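Local coordinates for Spermidine/putrescine ABC transporter, periplasmic binding protein (Treponema pallidum, PDB 2V84) that probably captures polyamines such as spermidine and putrescine in the periplasm, acting as the receptor lipoprotein of an ABC transporter, at residues D55-A58 against D62-A65; G171-S176 against D198-N203; V205-D210 against N338-R343; A213-F216 against D220-V223; F227-F232 against D290-P295. All blocks are in the same frame, centred on the assembly; numbering follows the deposited sequence.

Contact 1: residues D55-A58 against D62-A65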
# COMPACT_ATOMS: atom_id res chain seq x y z
N ASP A 55 -9.20 3.60 -15.67
CA ASP A 55 -8.33 2.53 -16.13
C ASP A 55 -7.52 2.00 -14.95
O ASP A 55 -6.87 2.79 -14.24
CB ASP A 55 -7.40 3.02 -17.24
CG ASP A 55 -8.15 3.45 -18.51
OD1 ASP A 55 -9.22 2.88 -18.83
OD2 ASP A 55 -7.65 4.36 -19.20
N ASP A 56 -7.55 0.69 -14.73
CA ASP A 56 -6.82 0.11 -13.60
C ASP A 56 -5.42 -0.38 -13.98
O ASP A 56 -5.11 -0.57 -15.15
CB ASP A 56 -7.64 -0.97 -12.87
CG ASP A 56 -8.07 -2.11 -13.77
OD1 ASP A 56 -8.88 -1.89 -14.70
OD2 ASP A 56 -7.63 -3.26 -13.53
N TYR A 57 -4.58 -0.56 -12.97
CA TYR A 57 -3.26 -1.14 -13.16
C TYR A 57 -2.94 -2.05 -12.00
O TYR A 57 -3.49 -1.89 -10.91
CB TYR A 57 -2.16 -0.08 -13.36
CG TYR A 57 -2.06 1.02 -12.29
CD1 TYR A 57 -1.41 0.79 -11.06
CD2 TYR A 57 -2.58 2.28 -12.53
CE1 TYR A 57 -1.30 1.84 -10.09
CE2 TYR A 57 -2.47 3.32 -11.58
CZ TYR A 57 -1.84 3.09 -10.37
OH TYR A 57 -1.75 4.13 -9.46
N ALA A 58 -2.07 -3.02 -12.25
CA ALA A 58 -1.77 -4.06 -11.27
C ALA A 58 -0.47 -3.82 -10.49
O ALA A 58 -0.14 -4.60 -9.58
CB ALA A 58 -1.78 -5.43 -11.94
N ASP A 62 3.77 -0.71 -13.77
CA ASP A 62 2.85 -0.63 -14.92
C ASP A 62 2.26 0.78 -15.12
O ASP A 62 2.22 1.31 -16.24
CB ASP A 62 1.69 -1.62 -14.72
CG ASP A 62 2.08 -3.05 -15.03
OD1 ASP A 62 3.11 -3.28 -15.70
OD2 ASP A 62 1.33 -3.96 -14.59
N MET A 63 1.78 1.38 -14.03
CA MET A 63 1.32 2.76 -14.00
C MET A 63 2.41 3.65 -14.54
O MET A 63 2.16 4.49 -15.41
CB MET A 63 1.01 3.18 -12.56
CG MET A 63 0.73 4.68 -12.40
SD MET A 63 2.18 5.77 -12.22
CE MET A 63 2.77 5.20 -10.62
N PHE A 64 3.62 3.47 -14.00
CA PHE A 64 4.74 4.34 -14.34
C PHE A 64 4.98 4.31 -15.83
O PHE A 64 5.21 5.35 -16.45
CB PHE A 64 6.01 3.94 -13.57
CG PHE A 64 7.21 4.78 -13.89
CD1 PHE A 64 7.48 5.93 -13.16
CD2 PHE A 64 8.05 4.43 -14.96
CE1 PHE A 64 8.58 6.73 -13.47
CE2 PHE A 64 9.15 5.22 -15.27
CZ PHE A 64 9.42 6.38 -14.54
N ALA A 65 4.91 3.10 -16.40
CA ALA A 65 5.13 2.86 -17.83
C ALA A 65 4.21 3.65 -18.73
O ALA A 65 4.63 4.12 -19.79
CB ALA A 65 4.98 1.40 -18.14
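Met63 leans on the ring of Tyr57 with the root of its side chain. Its CB stands 3.4 Å from the Tyr57 ring centroid and only 4° off the ring normal, a CH-pi contact made squarely over one face. The next atom, CG, lies anti to the backbone N (chi1 171°), which carries the chain up the same face toward the phenol end: Met63 CG is 3.6 Å from Tyr57 CE2 and 3.9 Å from Tyr57 OH. From there the side chain bends, first at chi2 (-84°) and then at chi3, so that SD and CE turn off the ring and lead away from the strand, the side chain packing there on Val77, Pro79 and Met87. The two side chains thus lie side by side and point the same way. At the margin, Asp62 CB comes within 4.4 Å of Tyr57 CB, and Asp62 OD2 passes 4.3 Å from Ala58 CB. The Tyr57 hydroxyl finishes in a weak hydrogen bond to Val78 O. Strand 51-57 is an outermost strand of a parallel sheet, and helix 60-67 is the connection of a beta-alpha-beta crossover that returns the chain to strand 76-77 on the far side of strand 26-32. Within it, Tyr57 packs on Val77 and meets Tyr30 edge-to-face and Trp32 obliquely.

Contact 2: residues G171-S176 against D198-N203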
# COMPACT_ATOMS: atom_id res chain seq x y z
N GLY A 171 12.14 -5.29 2.85
CA GLY A 171 11.80 -4.37 3.94
C GLY A 171 11.55 -5.10 5.25
O GLY A 171 12.08 -4.71 6.29
N ALA A 172 10.75 -6.15 5.19
CA ALA A 172 10.50 -6.99 6.38
C ALA A 172 11.77 -7.60 6.94
O ALA A 172 11.94 -7.67 8.15
CB ALA A 172 9.51 -8.06 6.04
N ALA A 173 12.65 -8.06 6.05
CA ALA A 173 13.94 -8.63 6.45
C ALA A 173 14.85 -7.58 7.08
O ALA A 173 15.44 -7.81 8.13
CB ALA A 173 14.62 -9.28 5.27
N LEU A 174 14.93 -6.43 6.43
CA LEU A 174 15.67 -5.27 6.96
C LEU A 174 15.16 -4.84 8.33
O LEU A 174 15.95 -4.69 9.27
CB LEU A 174 15.60 -4.10 5.99
CG LEU A 174 16.48 -4.25 4.74
CD1 LEU A 174 16.04 -3.29 3.63
CD2 LEU A 174 17.94 -4.03 5.11
N ALA A 175 13.84 -4.66 8.45
CA ALA A 175 13.18 -4.34 9.71
C ALA A 175 13.57 -5.34 10.81
O ALA A 175 14.06 -4.93 11.86
CB ALA A 175 11.67 -4.29 9.52
N SER A 176 13.37 -6.63 10.55
CA SER A 176 13.75 -7.69 11.50
C SER A 176 15.19 -7.59 11.98
O SER A 176 15.45 -7.79 13.16
CB SER A 176 13.55 -9.07 10.89
OG SER A 176 12.20 -9.27 10.55
N ASP A 198 17.90 -17.92 3.00
CA ASP A 198 18.28 -19.05 3.84
C ASP A 198 17.33 -19.39 4.96
O ASP A 198 17.32 -20.53 5.41
CB ASP A 198 19.69 -18.85 4.41
CG ASP A 198 20.78 -19.06 3.38
OD1 ASP A 198 20.49 -19.66 2.31
OD2 ASP A 198 21.93 -18.62 3.65
N HIS A 199 16.52 -18.43 5.41
CA HIS A 199 15.67 -18.65 6.60
C HIS A 199 14.17 -18.67 6.35
O HIS A 199 13.44 -19.44 6.99
CB HIS A 199 16.06 -17.69 7.73
CG HIS A 199 17.47 -17.88 8.21
ND1 HIS A 199 17.90 -19.04 8.80
CD2 HIS A 199 18.55 -17.07 8.13
CE1 HIS A 199 19.18 -18.94 9.09
NE2 HIS A 199 19.60 -17.75 8.70
N TRP A 200 13.71 -17.84 5.42
CA TRP A 200 12.27 -17.73 5.14
C TRP A 200 11.86 -18.47 3.90
O TRP A 200 10.95 -19.28 3.95
CB TRP A 200 11.84 -16.26 5.05
CG TRP A 200 12.04 -15.49 6.32
CD1 TRP A 200 12.33 -16.00 7.56
CD2 TRP A 200 11.95 -14.07 6.48
NE1 TRP A 200 12.44 -14.99 8.48
CE2 TRP A 200 12.21 -13.79 7.84
CE3 TRP A 200 11.67 -13.01 5.60
CZ2 TRP A 200 12.18 -12.49 8.36
CZ3 TRP A 200 11.65 -11.70 6.11
CH2 TRP A 200 11.90 -11.46 7.49
N LYS A 201 12.51 -18.19 2.77
CA LYS A 201 12.19 -18.83 1.50
C LYS A 201 12.05 -20.37 1.53
O LYS A 201 11.12 -20.91 0.89
CB LYS A 201 13.20 -18.39 0.41
CG LYS A 201 13.05 -19.06 -0.95
CD LYS A 201 14.08 -18.47 -1.93
CE LYS A 201 14.18 -19.29 -3.23
NZ LYS A 201 15.19 -18.71 -4.16
N PRO A 202 12.93 -21.09 2.28
CA PRO A 202 12.82 -22.55 2.31
C PRO A 202 11.50 -23.08 2.87
O PRO A 202 11.15 -24.24 2.64
CB PRO A 202 13.96 -22.97 3.25
CG PRO A 202 14.91 -21.88 3.19
CD PRO A 202 14.07 -20.65 3.10
N ASN A 203 10.79 -22.25 3.62
CA ASN A 203 9.52 -22.65 4.24
C ASN A 203 8.29 -22.22 3.46
O ASN A 203 7.17 -22.54 3.85
CB ASN A 203 9.43 -22.10 5.66
CG ASN A 203 10.55 -22.59 6.53
OD1 ASN A 203 10.86 -23.78 6.54
ND2 ASN A 203 11.18 -21.69 7.24
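Trp200 reaches across to helix 166-176 with the outer rim of its six-membered ring. CH2 does most of the touching: Trp200 CH2 comes to 3.6 Å from Ala173 CA, approaching obliquely, and to 3.8 Å from Ser176 OG, which sits at the ring edge near its plane. Ala172 O lies at the same edge, while Trp200 CZ3 rests 3.9 Å from Ala173 CB and 4.2 Å from Ala172 CB. Small residues on this side of the helix let the indole come right up to the backbone. What sends it there is a first torsion (chi1 -63°) that puts Trp200 CG beside its backbone N and directs the ring at the other helix. No hydrogen bond crosses the contact; the polar atoms at the rim are satisfied within their own helix. Ser176 OG donates to Ala172 O at 2.9 Å, and Ser176 N donates to the same oxygen at 3.0 Å from the opposite face of its carbonyl plane, so the hydroxyl is held at the indole edge. Helices 166-176 and 186-200 together connect strand 160-162 to strand 204-207, which run parallel. Trp200 also packs on Met162 of strand 160-162, while Ala173 meets Ala192 and Val196 of helix 186-200. Behind the tryptophan, helix 186-200 widens into a pi-type turn at 198-200, and a 3-10 segment follows, where Asn203 N bonds to Trp200 O at 3.0 Å. At its other end, helix 166-176 begins among the residues predicted to bind spermidine, Asp165 to Glu168.

Contact 3: residues V205-D210 against N338-R343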
# COMPACT_ATOMS: atom_id res chain seq x y z
N VAL A 205 5.72 -21.90 0.14
CA VAL A 205 5.22 -22.46 -1.12
C VAL A 205 5.71 -21.62 -2.29
O VAL A 205 6.17 -22.14 -3.31
CB VAL A 205 3.65 -22.55 -1.14
CG1 VAL A 205 3.13 -22.96 -2.52
CG2 VAL A 205 3.15 -23.50 -0.07
N LYS A 206 5.60 -20.30 -2.15
CA LYS A 206 6.02 -19.38 -3.17
C LYS A 206 5.90 -17.97 -2.64
O LYS A 206 5.44 -17.75 -1.51
CB LYS A 206 5.17 -19.53 -4.44
CG LYS A 206 3.69 -19.28 -4.24
CD LYS A 206 2.90 -19.71 -5.47
CE LYS A 206 1.51 -19.13 -5.45
NZ LYS A 206 0.58 -19.98 -6.26
N PHE A 207 6.36 -17.02 -3.45
CA PHE A 207 6.04 -15.62 -3.28
C PHE A 207 4.78 -15.36 -4.05
O PHE A 207 4.66 -15.78 -5.20
CB PHE A 207 7.19 -14.74 -3.80
CG PHE A 207 8.46 -14.91 -3.03
CD1 PHE A 207 8.59 -14.33 -1.77
CD2 PHE A 207 9.52 -15.67 -3.55
CE1 PHE A 207 9.77 -14.49 -1.03
CE2 PHE A 207 10.69 -15.85 -2.82
CZ PHE A 207 10.81 -15.25 -1.54
N ASP A 208 3.83 -14.65 -3.44
CA ASP A 208 2.49 -14.52 -4.00
C ASP A 208 1.84 -13.23 -3.52
O ASP A 208 1.66 -13.04 -2.32
CB ASP A 208 1.67 -15.75 -3.54
CG ASP A 208 0.35 -15.93 -4.31
OD1 ASP A 208 -0.01 -15.11 -5.16
OD2 ASP A 208 -0.34 -16.92 -4.00
N SER A 209 1.50 -12.36 -4.47
CA SER A 209 0.76 -11.13 -4.19
C SER A 209 -0.71 -11.17 -4.67
O SER A 209 -1.44 -10.20 -4.45
CB SER A 209 1.46 -9.93 -4.80
OG SER A 209 2.61 -9.55 -4.05
N ASP A 210 -1.15 -12.25 -5.32
CA ASP A 210 -2.51 -12.28 -5.87
C ASP A 210 -3.37 -13.48 -5.54
O ASP A 210 -4.59 -13.41 -5.67
CB ASP A 210 -2.52 -12.06 -7.38
CG ASP A 210 -1.33 -12.67 -8.07
OD1 ASP A 210 -1.26 -13.90 -8.16
OD2 ASP A 210 -0.46 -11.89 -8.54
N ASN A 338 16.23 -10.47 -7.49
CA ASN A 338 16.14 -11.37 -8.64
C ASN A 338 16.70 -12.77 -8.33
O ASN A 338 16.26 -13.77 -8.90
CB ASN A 338 16.77 -10.74 -9.89
CG ASN A 338 15.86 -9.71 -10.57
OD1 ASN A 338 14.68 -9.58 -10.24
ND2 ASN A 338 16.41 -8.99 -11.54
N ALA A 339 17.66 -12.83 -7.41
CA ALA A 339 18.24 -14.07 -6.93
C ALA A 339 17.27 -14.79 -5.97
O ALA A 339 17.03 -15.98 -6.09
CB ALA A 339 19.56 -13.80 -6.25
N VAL A 340 16.73 -14.04 -5.01
CA VAL A 340 15.70 -14.57 -4.11
C VAL A 340 14.51 -15.10 -4.90
O VAL A 340 13.97 -16.18 -4.60
CB VAL A 340 15.16 -13.45 -3.17
CG1 VAL A 340 13.89 -13.91 -2.43
CG2 VAL A 340 16.22 -12.98 -2.20
N ARG A 341 14.10 -14.34 -5.91
CA ARG A 341 12.81 -14.54 -6.56
C ARG A 341 12.85 -15.57 -7.70
O ARG A 341 11.86 -16.28 -7.91
CB ARG A 341 12.25 -13.18 -7.00
CG ARG A 341 10.91 -13.18 -7.74
CD ARG A 341 9.79 -13.91 -6.99
NE ARG A 341 8.54 -13.79 -7.75
CZ ARG A 341 8.19 -14.57 -8.77
NH1 ARG A 341 8.99 -15.55 -9.18
NH2 ARG A 341 7.04 -14.36 -9.39
N PHE A 342 13.97 -15.65 -8.41
CA PHE A 342 14.06 -16.53 -9.58
C PHE A 342 15.07 -17.67 -9.47
O PHE A 342 15.32 -18.37 -10.46
CB PHE A 342 14.36 -15.72 -10.85
CG PHE A 342 13.30 -14.71 -11.19
CD1 PHE A 342 12.02 -15.12 -11.55
CD2 PHE A 342 13.60 -13.36 -11.18
CE1 PHE A 342 11.05 -14.20 -11.86
CE2 PHE A 342 12.63 -12.42 -11.49
CZ PHE A 342 11.34 -12.85 -11.84
N ARG A 343 15.67 -17.85 -8.30
CA ARG A 343 16.55 -18.99 -8.05
C ARG A 343 15.87 -19.95 -7.09
O ARG A 343 16.40 -21.02 -6.79
CB ARG A 343 17.91 -18.56 -7.49
CG ARG A 343 18.82 -17.89 -8.48
CD ARG A 343 20.05 -17.34 -7.79
NE ARG A 343 20.68 -16.27 -8.57
CZ ARG A 343 21.83 -15.68 -8.25
NH1 ARG A 343 22.51 -16.05 -7.17
NH2 ARG A 343 22.30 -14.70 -9.02
OXT ARG A 343 14.78 -19.67 -6.59
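Phe207 is the largest contributor to this contact, its ring lying against Val340 and Arg341, which both approach it obliquely from the same side, near the last turn of the chain's C-terminal helix. With chi1 -65° its CG lies beside the backbone N, and the ring extends toward the helix. The far end meets Val340: Phe207 CZ is 3.5 Å from Val340 CG1, and the two side chains cross at about a right angle. Phe207 CE2 also passes 3.7 Å from Val340 O. The near end is flanked by the aliphatic part of Arg341, whose chain slides past the phenylalanine in the opposite direction. Arg341 CD lies 3.9 Å from Phe207 CD2, and a bend at chi2 (54°) carries the chain past Phe207 CB, with the guanidinium leading on beyond the ring. Ring and guanidinium planes are 17° apart, and Phe207 CB meets the guanidinium obliquely. The polar end of Arg341 is committed to a salt bridge from NH2 to Asp164. After Phe207 the segment turns away: Asp210 N donates to Asp208 OD1 at 3.1 Å, from above the carboxylate plane, closing an Asx turn. Trp337 adds an edge-to-face ring contact to Phe207, and Val196 closes in on both Phe207 and Val340. The arrangement is that of a C-terminal helix laid across the end of a parallel strand in one lobe of a periplasmic solute-binding protein, with Arg341 about 7 Å, side chain to side chain, from Met166 of the predicted spermidine site.

Contact 4: residues A213-F216 against D220-V223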
# COMPACT_ATOMS: atom_id res chain seq x y z
N ALA A 213 -4.66 -14.75 -0.58
CA ALA A 213 -5.89 -14.59 0.20
C ALA A 213 -6.85 -15.75 -0.03
O ALA A 213 -7.50 -16.23 0.91
CB ALA A 213 -6.57 -13.26 -0.11
N LYS A 214 -6.92 -16.22 -1.28
CA LYS A 214 -7.72 -17.40 -1.62
C LYS A 214 -7.12 -18.66 -1.03
O LYS A 214 -7.85 -19.51 -0.48
CB LYS A 214 -7.89 -17.55 -3.13
CG LYS A 214 -9.06 -18.41 -3.49
CD LYS A 214 -9.42 -18.32 -4.97
CE LYS A 214 -9.01 -19.60 -5.69
NZ LYS A 214 -10.10 -20.15 -6.54
N SER A 215 -5.80 -18.78 -1.14
CA SER A 215 -5.09 -19.94 -0.59
C SER A 215 -5.13 -19.93 0.92
O SER A 215 -5.16 -21.00 1.56
CB SER A 215 -3.64 -19.95 -1.09
OG SER A 215 -3.59 -20.09 -2.50
N PHE A 216 -5.16 -18.74 1.51
CA PHE A 216 -5.36 -18.65 2.95
C PHE A 216 -6.79 -19.07 3.33
O PHE A 216 -6.99 -19.77 4.32
CB PHE A 216 -4.99 -17.25 3.46
CG PHE A 216 -5.10 -17.12 4.95
CD1 PHE A 216 -4.02 -17.42 5.77
CD2 PHE A 216 -6.32 -16.76 5.53
CE1 PHE A 216 -4.15 -17.34 7.15
CE2 PHE A 216 -6.44 -16.67 6.92
CZ PHE A 216 -5.36 -16.96 7.72
N ASP A 220 -4.91 -23.76 2.59
CA ASP A 220 -3.67 -24.14 1.91
C ASP A 220 -2.46 -23.42 2.49
O ASP A 220 -1.41 -24.04 2.69
CB ASP A 220 -3.76 -23.83 0.42
CG ASP A 220 -4.50 -24.88 -0.37
OD1 ASP A 220 -5.05 -25.84 0.22
OD2 ASP A 220 -4.54 -24.73 -1.61
N PHE A 221 -2.60 -22.12 2.73
CA PHE A 221 -1.59 -21.38 3.48
C PHE A 221 -2.16 -21.12 4.86
O PHE A 221 -3.31 -20.68 4.97
CB PHE A 221 -1.24 -20.02 2.86
CG PHE A 221 -0.80 -20.07 1.41
CD1 PHE A 221 -0.34 -21.25 0.82
CD2 PHE A 221 -0.79 -18.90 0.66
CE1 PHE A 221 0.08 -21.25 -0.53
CE2 PHE A 221 -0.37 -18.89 -0.66
CZ PHE A 221 0.06 -20.06 -1.26
N VAL A 222 -1.39 -21.37 5.91
CA VAL A 222 -1.90 -21.14 7.27
C VAL A 222 -1.31 -19.87 7.89
O VAL A 222 -1.80 -19.37 8.90
CB VAL A 222 -1.76 -22.38 8.21
CG1 VAL A 222 -2.60 -23.56 7.71
CG2 VAL A 222 -0.29 -22.78 8.40
N VAL A 223 -0.27 -19.35 7.25
CA VAL A 223 0.31 -18.06 7.59
C VAL A 223 0.65 -17.42 6.25
O VAL A 223 1.27 -18.05 5.41
CB VAL A 223 1.61 -18.18 8.40
CG1 VAL A 223 2.17 -16.79 8.67
CG2 VAL A 223 1.39 -18.89 9.72
O HOH W 1 -2.93 -22.92 -2.64
O HOH W 2 -5.64 -20.97 6.49
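Phe221 N donates to Ser215 O at 3.0 Å in a nearly straight bond (169° at the hydrogen) as the chain folds back under the end of its helix. Helix 212-218 connects strand 204-207 to strand 223-226, a beta-alpha-beta crossover over the intervening strand 160-162. The Phe221 ring tucks beneath the helix: Ser215 CB stands 3.5 Å from the Phe221 ring centroid, 13° off the normal, a CH-pi contact over the face. Phe216 goes the other way. With its CG anti to the backbone N (chi1 -176°), the ring edge reaches the departing backbone, Phe216 CE1 lying 3.6 Å from Val222 O. Its CA adds a CA-H...O contact to Phe221 O. Beyond the contact, Phe216 meets Phe231 edge-to-face, and Val222 pairs with Asn137 and Arg159 through the backbone. One water donates to both Phe216 O and Phe221 O, and sits over the Phe216 ring. Ser215 OG bonds back to Gly211 O, and a second water lies 2.9 Å from Ser215 OG and donates to Asp220 OD2 at 2.6 Å.

Contact 5: residues F227-F232 against D290-P295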
# COMPACT_ATOMS: atom_id res chain seq x y z
N PHE A 227 -2.22 -8.05 2.55
CA PHE A 227 -3.09 -6.99 3.02
C PHE A 227 -4.33 -7.52 3.69
O PHE A 227 -5.00 -8.42 3.21
CB PHE A 227 -3.45 -6.02 1.90
CG PHE A 227 -2.25 -5.41 1.23
CD1 PHE A 227 -1.40 -4.57 1.93
CD2 PHE A 227 -2.01 -5.65 -0.11
CE1 PHE A 227 -0.28 -4.00 1.30
CE2 PHE A 227 -0.92 -5.08 -0.75
CZ PHE A 227 -0.05 -4.26 -0.05
N ALA A 228 -4.63 -6.92 4.84
CA ALA A 228 -5.78 -7.30 5.66
C ALA A 228 -7.08 -7.30 4.86
O ALA A 228 -7.89 -8.23 4.97
CB ALA A 228 -5.89 -6.35 6.83
N GLU A 229 -7.28 -6.27 4.04
CA GLU A 229 -8.51 -6.19 3.25
C GLU A 229 -8.71 -7.38 2.29
O GLU A 229 -9.84 -7.75 2.02
CB GLU A 229 -8.61 -4.84 2.51
CG GLU A 229 -7.58 -4.61 1.36
CD GLU A 229 -6.26 -4.03 1.83
OE1 GLU A 229 -5.98 -4.04 3.05
OE2 GLU A 229 -5.49 -3.58 0.96
N ALA A 230 -7.61 -7.95 1.79
CA ALA A 230 -7.70 -9.16 0.94
C ALA A 230 -8.05 -10.42 1.73
O ALA A 230 -8.93 -11.18 1.34
CB ALA A 230 -6.41 -9.35 0.15
N PHE A 231 -7.37 -10.66 2.84
CA PHE A 231 -7.66 -11.84 3.68
C PHE A 231 -9.12 -11.83 4.10
O PHE A 231 -9.81 -12.85 4.05
CB PHE A 231 -6.76 -11.82 4.92
CG PHE A 231 -5.31 -12.10 4.63
CD1 PHE A 231 -4.91 -13.38 4.22
CD2 PHE A 231 -4.34 -11.13 4.81
CE1 PHE A 231 -3.57 -13.66 3.95
CE2 PHE A 231 -2.98 -11.40 4.55
CZ PHE A 231 -2.60 -12.69 4.11
N PHE A 232 -9.60 -10.67 4.52
CA PHE A 232 -10.94 -10.62 5.09
C PHE A 232 -12.03 -10.59 4.03
O PHE A 232 -13.11 -11.11 4.26
CB PHE A 232 -11.04 -9.47 6.09
CG PHE A 232 -10.29 -9.72 7.38
CD1 PHE A 232 -10.84 -10.52 8.38
CD2 PHE A 232 -9.03 -9.15 7.58
CE1 PHE A 232 -10.15 -10.76 9.57
CE2 PHE A 232 -8.32 -9.39 8.77
CZ PHE A 232 -8.89 -10.18 9.77
N ASP A 290 -14.35 2.20 4.79
CA ASP A 290 -15.28 1.13 5.17
C ASP A 290 -15.35 0.05 4.11
O ASP A 290 -15.70 -1.10 4.41
CB ASP A 290 -16.68 1.71 5.33
CG ASP A 290 -16.88 2.44 6.64
OD1 ASP A 290 -15.99 2.43 7.51
OD2 ASP A 290 -17.96 3.03 6.79
N THR A 291 -15.07 0.42 2.86
CA THR A 291 -15.07 -0.52 1.74
C THR A 291 -14.06 -1.63 2.00
O THR A 291 -14.31 -2.77 1.62
CB THR A 291 -14.79 0.19 0.39
OG1 THR A 291 -15.89 1.04 0.05
CG2 THR A 291 -14.61 -0.83 -0.75
N PHE A 292 -12.95 -1.29 2.67
CA PHE A 292 -11.81 -2.19 2.86
C PHE A 292 -11.50 -2.56 4.31
O PHE A 292 -10.59 -3.36 4.56
CB PHE A 292 -10.56 -1.61 2.21
CG PHE A 292 -10.71 -1.30 0.76
CD1 PHE A 292 -10.69 -2.32 -0.19
CD2 PHE A 292 -10.86 0.02 0.33
CE1 PHE A 292 -10.85 -2.04 -1.54
CE2 PHE A 292 -10.99 0.31 -1.01
CZ PHE A 292 -10.99 -0.71 -1.94
N GLY A 293 -12.22 -1.97 5.26
CA GLY A 293 -11.91 -2.20 6.68
C GLY A 293 -10.68 -1.45 7.14
O GLY A 293 -9.99 -1.89 8.04
N PHE A 294 -10.40 -0.32 6.50
CA PHE A 294 -9.26 0.53 6.82
C PHE A 294 -9.57 1.44 7.99
O PHE A 294 -10.71 1.88 8.16
CB PHE A 294 -8.99 1.43 5.63
CG PHE A 294 -8.41 0.76 4.43
CD1 PHE A 294 -7.70 -0.44 4.52
CD2 PHE A 294 -8.50 1.40 3.19
CE1 PHE A 294 -7.12 -1.00 3.37
CE2 PHE A 294 -7.91 0.86 2.06
CZ PHE A 294 -7.24 -0.33 2.14
N PRO A 295 -8.55 1.73 8.83
CA PRO A 295 -8.70 2.78 9.84
C PRO A 295 -8.41 4.13 9.21
O PRO A 295 -7.83 4.19 8.13
CB PRO A 295 -7.60 2.43 10.84
CG PRO A 295 -6.51 1.85 9.97
CD PRO A 295 -7.22 1.08 8.90
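Glu229 starts with its CG between the backbone N and the carbonyl carbon (chi1 68°) and bends again at chi2 (-87°), which folds the carboxylate back toward Phe294. That ring, its own CG beside the backbone N, presents an edge: Glu229 OE1 lies 3.3 Å from Phe294 CE1, and Glu229 CD is 3.5 Å from the same carbon. Because OE1 lies near the ring plane, it meets the C-H rim of the ring; the carboxylate plane stands 84° to the ring. Closer to the backbone, Glu229 CB presses on Phe292, 3.2 Å from Phe292 O and 3.8 Å from Phe292 CB. Phe292 O is buried here with no hydrogen-bonding partner in the model. These residues join the first turn of helix 228-234 to the last part of helix 282-292, in a fold of the periplasmic solute-binding kind. A bound MES molecule, probably from the crystallisation liquor, lies about 4 Å from the Glu229 side chain, and the side chain of Glu168 of the predicted spermidine site is about 10 Å away, consistent with a position beside the ligand cleft. Gly293, with positive phi, takes the chain out of its helix and brings Phe294 round until Phe292 CB sits 3.4 Å above the centre of the Phe294 ring plane. Tyr128 stacks with Phe294, and Gly293 pairs with Tyr311 through the backbone.

Overall arrangement
Contacts 2, 3 and 4 gather round the parallel strands 204-207, 160-162 and 223-226. Contacts 2 and 4 are buried; contacts 1, 3 and 5 are only partly so. Lys201 NZ ties contact 2 to contact 3, bonding to Val340 O and to the terminal carboxylate of Arg343. Phe221 of contact 4 packs on Val205 and Asp208 of contact 3, and the helices of contacts 4 and 5 touch through Ala213 and Ala230. Contact 1 belongs to a separate parallel sheet; its nearest atoms are about 7 Å from contact 3. Hydrogen bonds and waters cross only in contact 4. Aromatic and aliphatic packing carries contacts 1 to 3, whereas contact 5, nearest the chain's centre, sets a carboxylate against a ring edge.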